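Side-chain contacts in DNA mismatch repair protein MLH3 (Saccharomyces cerevisiae S288C, PDB 6RMN), which takes part in DNA mismatch repair, correcting insertion-deletion loops as a component of the MutLbeta heterodimer: residues F7-S10 / R11-A15; V44-Q48 / H49-E53; I83-R87 / T88-L92; Q97-F100 / K101-I105. All coordinates share one frame; numbering follows the deposited sequence.

Interaction 1: residues F7-S10 / R11-A15; sequences FSIS and RSVLA
Val13 lays its CG2 methyl over the carbonyl oxygen of Ile9, one helical turn earlier, with CG2 to Ile9 O at 3.2 Å. With CG1 anti to the backbone N (chi1 163°), the CG2 branch lies beside that N and turns back along the helix, where it also meets the CG2 methyl of Ile9 at 4.3 Å. Ile9 O accepts two bonds. Val13 N reaches Ile9 O at 3.3 Å, nearly along its C=O direction, whereas Ser12 OG meets the same Ile9 O at 3.0 Å from above the carbonyl plane, with a C=O...O angle of 108°. Ser10 makes the same kind of bond two residues earlier: its OG donates to Phe7 O at 2.9 Å, while Phe7 O is 4.5 Å from Arg11 N, too far for the regular helical bond. Replacing Ser10 by an alanine removes that hydroxyl and is likely to leave Phe7 O without this donor. Arg11 runs extended from CG to NE, leading away. The turns belong to helix 5-15, a surface helix ahead of strand 18-23; the helix rests on the loop after helix 206-216, Ser10 on Phe223 and Leu14 on Ser217 and Pro222.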
loop_
_atom_site.group_PDB
_atom_site.type_symbol
_atom_site.label_atom_id
_atom_site.label_comp_id
_atom_site.label_asym_id
_atom_site.label_seq_id
_atom_site.Cartn_x
_atom_site.Cartn_y
_atom_site.Cartn_z
ATOM N N PHE B 7 13.545 7.730 -21.205
ATOM C CA PHE B 7 12.535 6.734 -21.585
ATOM C C PHE B 7 12.511 5.480 -20.703
ATOM O O PHE B 7 11.423 4.986 -20.396
ATOM C CB PHE B 7 12.656 6.351 -23.073
ATOM C CG PHE B 7 12.264 7.471 -24.011
ATOM C CD1 PHE B 7 10.924 7.738 -24.280
ATOM C CD2 PHE B 7 13.230 8.272 -24.604
ATOM C CE1 PHE B 7 10.561 8.793 -25.121
ATOM C CE2 PHE B 7 12.867 9.322 -25.451
ATOM C CZ PHE B 7 11.535 9.576 -25.705
ATOM N N SER B 8 13.695 4.967 -20.305
ATOM C CA SER B 8 13.830 3.765 -19.470
ATOM C C SER B 8 13.370 3.957 -18.017
ATOM O O SER B 8 12.850 3.011 -17.417
ATOM C CB SER B 8 15.264 3.247 -19.503
ATOM O OG SER B 8 16.177 4.201 -18.985
ATOM N N ILE B 9 13.572 5.177 -17.462
ATOM C CA ILE B 9 13.246 5.569 -16.081
ATOM C C ILE B 9 11.744 5.396 -15.760
ATOM O O ILE B 9 11.428 4.905 -14.673
ATOM C CB ILE B 9 13.786 7.004 -15.758
ATOM C CG1 ILE B 9 15.344 7.025 -15.797
ATOM C CG2 ILE B 9 13.265 7.539 -14.406
ATOM C CD1 ILE B 9 16.026 8.427 -15.924
ATOM N N SER B 10 10.837 5.759 -16.700
ATOM C CA SER B 10 9.375 5.659 -16.521
ATOM C C SER B 10 8.876 4.242 -16.170
ATOM O O SER B 10 8.025 4.105 -15.283
ATOM C CB SER B 10 8.627 6.216 -17.732
ATOM O OG SER B 10 8.976 5.568 -18.946
ATOM N N ARG B 11 9.433 3.197 -16.839
ATOM C CA ARG B 11 9.075 1.786 -16.621
ATOM C C ARG B 11 9.559 1.252 -15.254
ATOM O O ARG B 11 8.770 0.622 -14.539
ATOM C CB ARG B 11 9.552 0.887 -17.791
ATOM C CG ARG B 11 8.945 -0.526 -17.773
ATOM C CD ARG B 11 9.044 -1.245 -19.108
ATOM N NE ARG B 11 8.638 -2.652 -19.011
ATOM C CZ ARG B 11 7.409 -3.108 -19.247
ATOM N NH1 ARG B 11 7.143 -4.403 -19.134
ATOM N NH2 ARG B 11 6.436 -2.273 -19.596
ATOM N N SER B 12 10.840 1.518 -14.899
ATOM C CA SER B 12 11.475 1.084 -13.645
ATOM C C SER B 12 10.839 1.683 -12.359
ATOM O O SER B 12 10.928 1.045 -11.304
ATOM C CB SER B 12 12.984 1.332 -13.679
ATOM O OG SER B 12 13.319 2.648 -14.089
ATOM N N VAL B 13 10.180 2.877 -12.459
ATOM C CA VAL B 13 9.495 3.573 -11.353
ATOM C C VAL B 13 8.449 2.646 -10.696
ATOM O O VAL B 13 8.704 2.171 -9.591
ATOM C CB VAL B 13 8.924 4.966 -11.777
ATOM C CG1 VAL B 13 7.872 5.487 -10.792
ATOM C CG2 VAL B 13 10.044 5.988 -11.942
ATOM N N LEU B 14 7.339 2.326 -11.411
ATOM C CA LEU B 14 6.246 1.452 -10.970
ATOM C C LEU B 14 6.698 0.055 -10.553
ATOM O O LEU B 14 6.055 -0.550 -9.689
ATOM C CB LEU B 14 5.181 1.311 -12.068
ATOM C CG LEU B 14 3.773 1.853 -11.796
ATOM C CD1 LEU B 14 2.790 1.275 -12.783
ATOM C CD2 LEU B 14 3.292 1.533 -10.391
ATOM N N ALA B 15 7.778 -0.464 -11.175
ATOM C CA ALA B 15 8.348 -1.784 -10.891
ATOM C C ALA B 15 8.859 -1.899 -9.449
ATOM O O ALA B 15 8.788 -2.984 -8.866
ATOM C CB ALA B 15 9.474 -2.090 -11.868
#

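Interaction 2: residues V44-Q48 / H49-E53; sequences VLVDQ and HACDE. With ZN (zinc ion), chain C; ZN (zinc ion), chain D.
At Asp47 the backbone passes from strand 44-47 into helix 49-53, their axes 61° apart with a closest approach of 6.7 Å, and Cys51 N closes the first turn onto Asp47 O at 3.1 Å. The Asp47 side chain is the N-cap. Its CG stands anti to the backbone N (chi1 179°), which swings OD1 over the start of the helix. There Asp47 OD1 takes two bonds: His49 N at 2.9 Å, nearly along the C-O axis, and Ala50 N at 3.1 Å, from above the carboxylate plane and almost straight (169°). With an alanine in place of Asp47 the amides of His49 and Ala50 would probably lose their capping acceptor. In this C-terminal domain of MLH3, Asp47 to Ala50 and Glu53 match the DQHA-x2-E motif of MutL-family endonucleases, and the helix carries its metal ligands. His49 NE2 binds one zinc ion at 2.1 Å and Glu53 OE1 holds the same ion at 2.0 Å; Glu53 OE2 binds the second zinc at 2.3 Å, so this carboxylate bridges the pair. Cys194 and a residue of the other protein chain also bind the first ion, Cys225 and His227 the second. His49 ND1 is fixed by Val198 O.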
loop_
_atom_site.group_PDB
_atom_site.type_symbol
_atom_site.label_atom_id
_atom_site.label_comp_id
_atom_site.label_asym_id
_atom_site.label_seq_id
_atom_site.Cartn_x
_atom_site.Cartn_y
_atom_site.Cartn_z
ATOM N N VAL B 44 2.132 6.900 -3.530
ATOM C CA VAL B 44 1.281 7.163 -4.693
ATOM C C VAL B 44 -0.123 6.549 -4.492
ATOM O O VAL B 44 -0.246 5.423 -3.990
ATOM C CB VAL B 44 1.968 6.650 -6.005
ATOM C CG1 VAL B 44 1.017 6.636 -7.205
ATOM C CG2 VAL B 44 3.233 7.444 -6.332
ATOM N N LEU B 45 -1.176 7.309 -4.900
ATOM C CA LEU B 45 -2.579 6.882 -4.912
ATOM C C LEU B 45 -3.004 6.624 -6.382
ATOM O O LEU B 45 -2.965 7.533 -7.224
ATOM C CB LEU B 45 -3.504 7.923 -4.257
ATOM C CG LEU B 45 -3.473 8.025 -2.729
ATOM C CD1 LEU B 45 -4.251 9.244 -2.257
ATOM C CD2 LEU B 45 -4.050 6.784 -2.076
ATOM N N VAL B 46 -3.356 5.362 -6.687
ATOM C CA VAL B 46 -3.779 4.931 -8.013
ATOM C C VAL B 46 -5.313 4.888 -8.058
ATOM O O VAL B 46 -5.929 4.286 -7.170
ATOM C CB VAL B 46 -3.146 3.553 -8.380
ATOM C CG1 VAL B 46 -3.561 3.101 -9.778
ATOM C CG2 VAL B 46 -1.622 3.579 -8.254
ATOM N N ASP B 47 -5.930 5.512 -9.097
ATOM C CA ASP B 47 -7.375 5.454 -9.332
ATOM C C ASP B 47 -7.675 3.972 -9.708
ATOM O O ASP B 47 -7.099 3.463 -10.676
ATOM C CB ASP B 47 -7.731 6.408 -10.486
ATOM C CG ASP B 47 -9.197 6.481 -10.917
ATOM O OD1 ASP B 47 -9.912 5.459 -10.797
ATOM O OD2 ASP B 47 -9.613 7.541 -11.425
ATOM N N GLN B 48 -8.515 3.269 -8.919
ATOM C CA GLN B 48 -8.797 1.844 -9.192
ATOM C C GLN B 48 -9.554 1.602 -10.508
ATOM O O GLN B 48 -9.401 0.541 -11.114
ATOM C CB GLN B 48 -9.510 1.158 -8.017
ATOM C CG GLN B 48 -10.980 1.556 -7.842
ATOM C CD GLN B 48 -11.527 1.201 -6.500
ATOM O OE1 GLN B 48 -10.828 1.227 -5.487
ATOM N NE2 GLN B 48 -12.796 0.867 -6.462
ATOM N N HIS B 49 -10.363 2.576 -10.938
ATOM C CA HIS B 49 -11.118 2.473 -12.175
ATOM C C HIS B 49 -10.186 2.660 -13.385
ATOM O O HIS B 49 -10.185 1.812 -14.280
ATOM C CB HIS B 49 -12.291 3.466 -12.192
ATOM C CG HIS B 49 -13.001 3.501 -13.503
ATOM N ND1 HIS B 49 -13.822 2.467 -13.902
ATOM C CD2 HIS B 49 -12.921 4.404 -14.498
ATOM C CE1 HIS B 49 -14.244 2.788 -15.106
ATOM N NE2 HIS B 49 -13.738 3.949 -15.503
ATOM N N ALA B 50 -9.374 3.739 -13.380
ATOM C CA ALA B 50 -8.399 4.075 -14.424
ATOM C C ALA B 50 -7.391 2.947 -14.626
ATOM O O ALA B 50 -7.065 2.614 -15.761
ATOM C CB ALA B 50 -7.674 5.367 -14.068
ATOM N N CYS B 51 -6.929 2.350 -13.518
ATOM C CA CYS B 51 -6.006 1.220 -13.469
ATOM C C CYS B 51 -6.585 0.018 -14.229
ATOM O O CYS B 51 -5.937 -0.508 -15.128
ATOM C CB CYS B 51 -5.707 0.862 -12.013
ATOM S SG CYS B 51 -4.627 -0.574 -11.816
ATOM N N ASP B 52 -7.805 -0.404 -13.862
ATOM C CA ASP B 52 -8.516 -1.528 -14.456
ATOM C C ASP B 52 -8.851 -1.275 -15.935
ATOM O O ASP B 52 -8.601 -2.148 -16.777
ATOM C CB ASP B 52 -9.784 -1.854 -13.637
ATOM C CG ASP B 52 -10.329 -3.255 -13.868
ATOM O OD1 ASP B 52 -9.541 -4.146 -14.313
ATOM O OD2 ASP B 52 -11.526 -3.476 -13.592
ATOM N N GLU B 53 -9.371 -0.067 -16.246
ATOM C CA GLU B 53 -9.711 0.385 -17.602
ATOM C C GLU B 53 -8.480 0.347 -18.522
ATOM O O GLU B 53 -8.606 -0.096 -19.663
ATOM C CB GLU B 53 -10.310 1.795 -17.550
ATOM C CG GLU B 53 -10.766 2.370 -18.875
ATOM C CD GLU B 53 -11.309 3.767 -18.686
ATOM O OE1 GLU B 53 -12.410 3.905 -18.105
ATOM O OE2 GLU B 53 -10.605 4.730 -19.060
HETATM ZN ZN ZN C . -13.873 4.994 -17.356
HETATM ZN ZN ZN D . -11.029 7.001 -18.766
#

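Interaction 3: residues I83-R87 / T88-L92; sequences IEVDR and TEADL
Glu89 folds back over the residues that lead into its helix, and every part of its side chain meets Val85 or Asp86. CB rests against the Asp86 carbonyl, with Glu89 CB 3.5 Å from Asp86 O, and also borders Val85 CB. CG lies anti to the carbonyl carbon (chi1 -67°) and beside the backbone N, which sends the chain back over the start of the helix, where Glu89 CG packs on Asp86 CB at 3.8 Å. The chain then runs extended, bringing Glu89 CD to 3.5 Å from Asp86 OD2. At the tip the two oxygens part company. Glu89 OE1 accepts a nearly straight bond from Asp86 N at 2.9 Å (172°), the donor lying above the carboxylate plane. The same oxygen also sits against Val85 CA. Glu89 OE2 faces Asp86 OD2 at 3.6 Å, the two carboxylate planes turned 37° apart. Two like charges this close would probably raise the proton affinity of one of them; the helix N terminus, and Lys140 at the far end of a long, weak ion pair to OE1, may ease the cost. Beside it, Val85 CG2 touches Ala90 CB at 4.0 Å, while Ala90 N bonds to Asp86 O at 2.8 Å and begins the regular helical pattern. Asp86 holds the N-cap position, yet its own side chain makes no capping bond. The contact is therefore one half of a capping box, the N3 glutamate accepting from the N-cap amide, at the junction where strand 82-85 becomes helix 87-101.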
loop_
_atom_site.group_PDB
_atom_site.type_symbol
_atom_site.label_atom_id
_atom_site.label_comp_id
_atom_site.label_asym_id
_atom_site.label_seq_id
_atom_site.Cartn_x
_atom_site.Cartn_y
_atom_site.Cartn_z
ATOM N N ILE B 83 -24.919 3.241 -49.925
ATOM C CA ILE B 83 -24.810 4.631 -49.503
ATOM C C ILE B 83 -24.538 5.548 -50.693
ATOM O O ILE B 83 -23.630 5.287 -51.485
ATOM C CB ILE B 83 -23.760 4.761 -48.346
ATOM C CG1 ILE B 83 -24.251 4.033 -47.064
ATOM C CG2 ILE B 83 -23.399 6.227 -48.048
ATOM C CD1 ILE B 83 -23.199 3.808 -45.996
ATOM N N GLU B 84 -25.330 6.625 -50.811
ATOM C CA GLU B 84 -25.165 7.630 -51.861
ATOM C C GLU B 84 -23.974 8.508 -51.484
ATOM O O GLU B 84 -23.877 8.966 -50.341
ATOM C CB GLU B 84 -26.439 8.478 -52.014
ATOM C CG GLU B 84 -27.461 7.897 -52.981
ATOM C CD GLU B 84 -28.818 8.576 -52.975
ATOM O OE1 GLU B 84 -28.864 9.827 -53.036
ATOM O OE2 GLU B 84 -29.842 7.857 -52.920
ATOM N N VAL B 85 -23.046 8.695 -52.433
ATOM C CA VAL B 85 -21.822 9.485 -52.253
ATOM C C VAL B 85 -21.566 10.450 -53.424
ATOM O O VAL B 85 -21.966 10.161 -54.555
ATOM C CB VAL B 85 -20.572 8.593 -51.970
ATOM C CG1 VAL B 85 -20.611 7.991 -50.565
ATOM C CG2 VAL B 85 -20.383 7.506 -53.029
ATOM N N ASP B 86 -20.857 11.571 -53.152
ATOM C CA ASP B 86 -20.421 12.571 -54.147
ATOM C C ASP B 86 -19.338 11.951 -55.043
ATOM O O ASP B 86 -18.754 10.927 -54.671
ATOM C CB ASP B 86 -19.792 13.797 -53.441
ATOM C CG ASP B 86 -20.753 14.738 -52.746
ATOM O OD1 ASP B 86 -21.856 14.980 -53.296
ATOM O OD2 ASP B 86 -20.392 15.261 -51.669
ATOM N N ARG B 87 -19.029 12.598 -56.186
ATOM C CA ARG B 87 -17.978 12.140 -57.104
ATOM C C ARG B 87 -16.611 12.103 -56.396
ATOM O O ARG B 87 -15.904 11.096 -56.492
ATOM C CB ARG B 87 -17.945 12.995 -58.383
ATOM C CG ARG B 87 -19.052 12.620 -59.369
ATOM C CD ARG B 87 -19.093 13.510 -60.607
ATOM N NE ARG B 87 -19.808 14.770 -60.378
ATOM C CZ ARG B 87 -21.124 14.932 -60.499
ATOM N NH1 ARG B 87 -21.901 13.907 -60.834
ATOM N NH2 ARG B 87 -21.676 16.118 -60.271
ATOM N N THR B 88 -16.288 13.156 -55.620
ATOM C CA THR B 88 -15.049 13.250 -54.846
ATOM C C THR B 88 -15.020 12.193 -53.725
ATOM O O THR B 88 -13.962 11.618 -53.458
ATOM C CB THR B 88 -14.860 14.665 -54.279
ATOM O OG1 THR B 88 -15.946 14.968 -53.401
ATOM C CG2 THR B 88 -14.736 15.728 -55.364
ATOM N N GLU B 89 -16.182 11.936 -53.081
ATOM C CA GLU B 89 -16.307 10.938 -52.017
ATOM C C GLU B 89 -16.084 9.547 -52.591
ATOM O O GLU B 89 -15.363 8.750 -51.988
ATOM C CB GLU B 89 -17.679 11.021 -51.332
ATOM C CG GLU B 89 -17.887 12.300 -50.542
ATOM C CD GLU B 89 -19.234 12.457 -49.864
ATOM O OE1 GLU B 89 -20.212 11.809 -50.301
ATOM O OE2 GLU B 89 -19.309 13.246 -48.897
ATOM N N ALA B 90 -16.678 9.277 -53.771
ATOM C CA ALA B 90 -16.571 8.014 -54.501
ATOM C C ALA B 90 -15.124 7.739 -54.916
ATOM O O ALA B 90 -14.679 6.598 -54.803
ATOM C CB ALA B 90 -17.478 8.037 -55.726
ATOM N N ASP B 91 -14.390 8.784 -55.366
ATOM C CA ASP B 91 -12.979 8.695 -55.754
ATOM C C ASP B 91 -12.112 8.405 -54.523
ATOM O O ASP B 91 -11.220 7.555 -54.592
ATOM C CB ASP B 91 -12.524 9.982 -56.474
ATOM C CG ASP B 91 -13.157 10.237 -57.846
ATOM O OD1 ASP B 91 -14.067 9.462 -58.249
ATOM O OD2 ASP B 91 -12.750 11.217 -58.516
ATOM N N LEU B 92 -12.418 9.070 -53.386
ATOM C CA LEU B 92 -11.757 8.891 -52.090
ATOM C C LEU B 92 -11.916 7.442 -51.590
ATOM O O LEU B 92 -10.930 6.846 -51.158
ATOM C CB LEU B 92 -12.325 9.904 -51.076
ATOM C CG LEU B 92 -11.648 10.064 -49.714
ATOM C CD1 LEU B 92 -10.175 10.428 -49.845
ATOM C CD2 LEU B 92 -12.346 11.136 -48.909
#

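Interaction 4: residues Q97-F100 / K101-I105; sequences QSEF and KKWGI
Glu99 and Lys102 cross at an angle at the end of helix 87-101, joined by a salt bridge. Lys102 runs extended beyond CG, and its NZ meets Glu99 OE1 at 2.8 Å, from the syn side and 27° out of the carboxylate plane. The glutamate chain bends at its second torsion (chi2 43°), which brings the carboxylate round to the lysine. Both ends have a second partner in Met158: NZ bonds to its O, Glu99 OE2 to its N. A water joins OE2 to the indole of Trp103, accepting from NE1 at 2.8 Å in the ring plane. Elsewhere, Phe100 and Ile105 also cross at an angle, and the CD1 methyl of Ile105 comes to the edge of the phenyl ring, 3.8 Å from Phe100 CD1. Gln97 and Lys101 instead lie side by side, pointing the same way. Another water donates to both Gln97 O and Ile105 O, tying the last turn to the outgoing chain. Phe100 O is gripped from opposite faces of its carbonyl plane, by Ile105 N at 3.0 Å and Trp103 N at 3.2 Å. With Gly104 N bonded to Lys101 O at 3.2 Å and Gly104 at positive phi (79°) as C-prime, this is a Schellman motif ending the helix before strand 106-110.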
loop_
_atom_site.group_PDB
_atom_site.type_symbol
_atom_site.label_atom_id
_atom_site.label_comp_id
_atom_site.label_asym_id
_atom_site.label_seq_id
_atom_site.Cartn_x
_atom_site.Cartn_y
_atom_site.Cartn_z
ATOM N N GLN B 97 -10.035 1.692 -50.887
ATOM C CA GLN B 97 -10.739 0.398 -50.797
ATOM C C GLN B 97 -9.889 -0.706 -50.134
ATOM O O GLN B 97 -10.370 -1.405 -49.245
ATOM C CB GLN B 97 -11.238 -0.041 -52.186
ATOM C CG GLN B 97 -12.198 -1.224 -52.145
ATOM C CD GLN B 97 -12.411 -1.819 -53.503
ATOM O OE1 GLN B 97 -13.115 -1.258 -54.343
ATOM N NE2 GLN B 97 -11.810 -2.973 -53.746
ATOM N N SER B 98 -8.621 -0.821 -50.558
ATOM C CA SER B 98 -7.595 -1.762 -50.086
ATOM C C SER B 98 -7.313 -1.572 -48.592
ATOM O O SER B 98 -7.165 -2.555 -47.852
ATOM C CB SER B 98 -6.307 -1.556 -50.880
ATOM O OG SER B 98 -5.889 -0.199 -50.824
ATOM N N GLU B 99 -7.257 -0.304 -48.152
ATOM C CA GLU B 99 -7.030 0.069 -46.759
ATOM C C GLU B 99 -8.201 -0.353 -45.848
ATOM O O GLU B 99 -7.963 -0.965 -44.799
ATOM C CB GLU B 99 -6.717 1.571 -46.657
ATOM C CG GLU B 99 -5.897 1.965 -45.441
ATOM C CD GLU B 99 -4.727 1.065 -45.092
ATOM O OE1 GLU B 99 -3.927 0.744 -46.001
ATOM O OE2 GLU B 99 -4.609 0.685 -43.905
ATOM N N PHE B 100 -9.459 -0.095 -46.284
ATOM C CA PHE B 100 -10.659 -0.469 -45.517
ATOM C C PHE B 100 -10.849 -1.980 -45.376
ATOM O O PHE B 100 -11.411 -2.407 -44.373
ATOM C CB PHE B 100 -11.920 0.194 -46.082
ATOM C CG PHE B 100 -12.107 1.634 -45.659
ATOM C CD1 PHE B 100 -12.670 1.947 -44.426
ATOM C CD2 PHE B 100 -11.719 2.679 -46.494
ATOM C CE1 PHE B 100 -12.848 3.282 -44.037
ATOM C CE2 PHE B 100 -11.893 4.009 -46.104
ATOM C CZ PHE B 100 -12.455 4.303 -44.879
ATOM N N LYS B 101 -10.371 -2.790 -46.363
ATOM C CA LYS B 101 -10.452 -4.265 -46.342
ATOM C C LYS B 101 -9.684 -4.855 -45.148
ATOM O O LYS B 101 -10.117 -5.862 -44.594
ATOM C CB LYS B 101 -9.934 -4.897 -47.659
ATOM C CG LYS B 101 -10.754 -4.590 -48.917
ATOM C CD LYS B 101 -11.922 -5.564 -49.152
ATOM C CE LYS B 101 -12.754 -5.182 -50.357
ATOM N NZ LYS B 101 -14.028 -5.944 -50.408
ATOM N N LYS B 102 -8.572 -4.222 -44.742
ATOM C CA LYS B 102 -7.736 -4.649 -43.603
ATOM C C LYS B 102 -8.485 -4.580 -42.262
ATOM O O LYS B 102 -8.124 -5.288 -41.319
ATOM C CB LYS B 102 -6.460 -3.793 -43.518
ATOM C CG LYS B 102 -5.582 -3.852 -44.760
ATOM C CD LYS B 102 -4.497 -2.798 -44.701
ATOM C CE LYS B 102 -3.736 -2.739 -45.992
ATOM N NZ LYS B 102 -2.640 -1.746 -45.941
ATOM N N TRP B 103 -9.509 -3.712 -42.178
ATOM C CA TRP B 103 -10.335 -3.521 -40.988
ATOM C C TRP B 103 -11.699 -4.215 -41.094
ATOM O O TRP B 103 -12.581 -3.934 -40.293
ATOM C CB TRP B 103 -10.501 -2.021 -40.692
ATOM C CG TRP B 103 -9.199 -1.322 -40.447
ATOM C CD1 TRP B 103 -8.525 -0.510 -41.317
ATOM C CD2 TRP B 103 -8.369 -1.443 -39.281
ATOM N NE1 TRP B 103 -7.347 -0.081 -40.744
ATOM C CE2 TRP B 103 -7.220 -0.650 -39.499
ATOM C CE3 TRP B 103 -8.492 -2.139 -38.065
ATOM C CZ2 TRP B 103 -6.218 -0.506 -38.533
ATOM C CZ3 TRP B 103 -7.485 -2.012 -37.119
ATOM C CH2 TRP B 103 -6.348 -1.231 -37.371
ATOM N N GLY B 104 -11.850 -5.120 -42.062
ATOM C CA GLY B 104 -13.080 -5.874 -42.272
ATOM C C GLY B 104 -14.185 -5.119 -42.985
ATOM O O GLY B 104 -15.302 -5.631 -43.099
ATOM N N ILE B 105 -13.887 -3.904 -43.477
ATOM C CA ILE B 105 -14.849 -3.062 -44.188
ATOM C C ILE B 105 -14.667 -3.317 -45.686
ATOM O O ILE B 105 -13.692 -2.852 -46.278
ATOM C CB ILE B 105 -14.715 -1.556 -43.776
ATOM C CG1 ILE B 105 -14.869 -1.370 -42.242
ATOM C CG2 ILE B 105 -15.692 -0.651 -44.562
ATOM C CD1 ILE B 105 -14.002 -0.325 -41.647
HETATM O O HOH W 1 -13.134 -2.193 -48.932
HETATM O O HOH W 2 -6.150 2.022 -42.149
#

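How the interactions relate
The four contacts follow one another along the chain and fall into two pairs on opposite sides of its centre. Interaction 2 carries the metal ligands His49 and Glu53; interaction 1 lies near it, centres about 17 Å apart and nearest atoms about 6 Å, without touching. Interactions 3 and 4 mark the start and end of helix 87-101, their centres also about 17 Å apart. Both are remote from the zinc-bearing contact, with centres about 45 Å and 35 Å from that of interaction 2. Helix 48-69 links the two halves: it begins at interaction 2, and its Leu65 and Val68 pack on Trp103 of interaction 4.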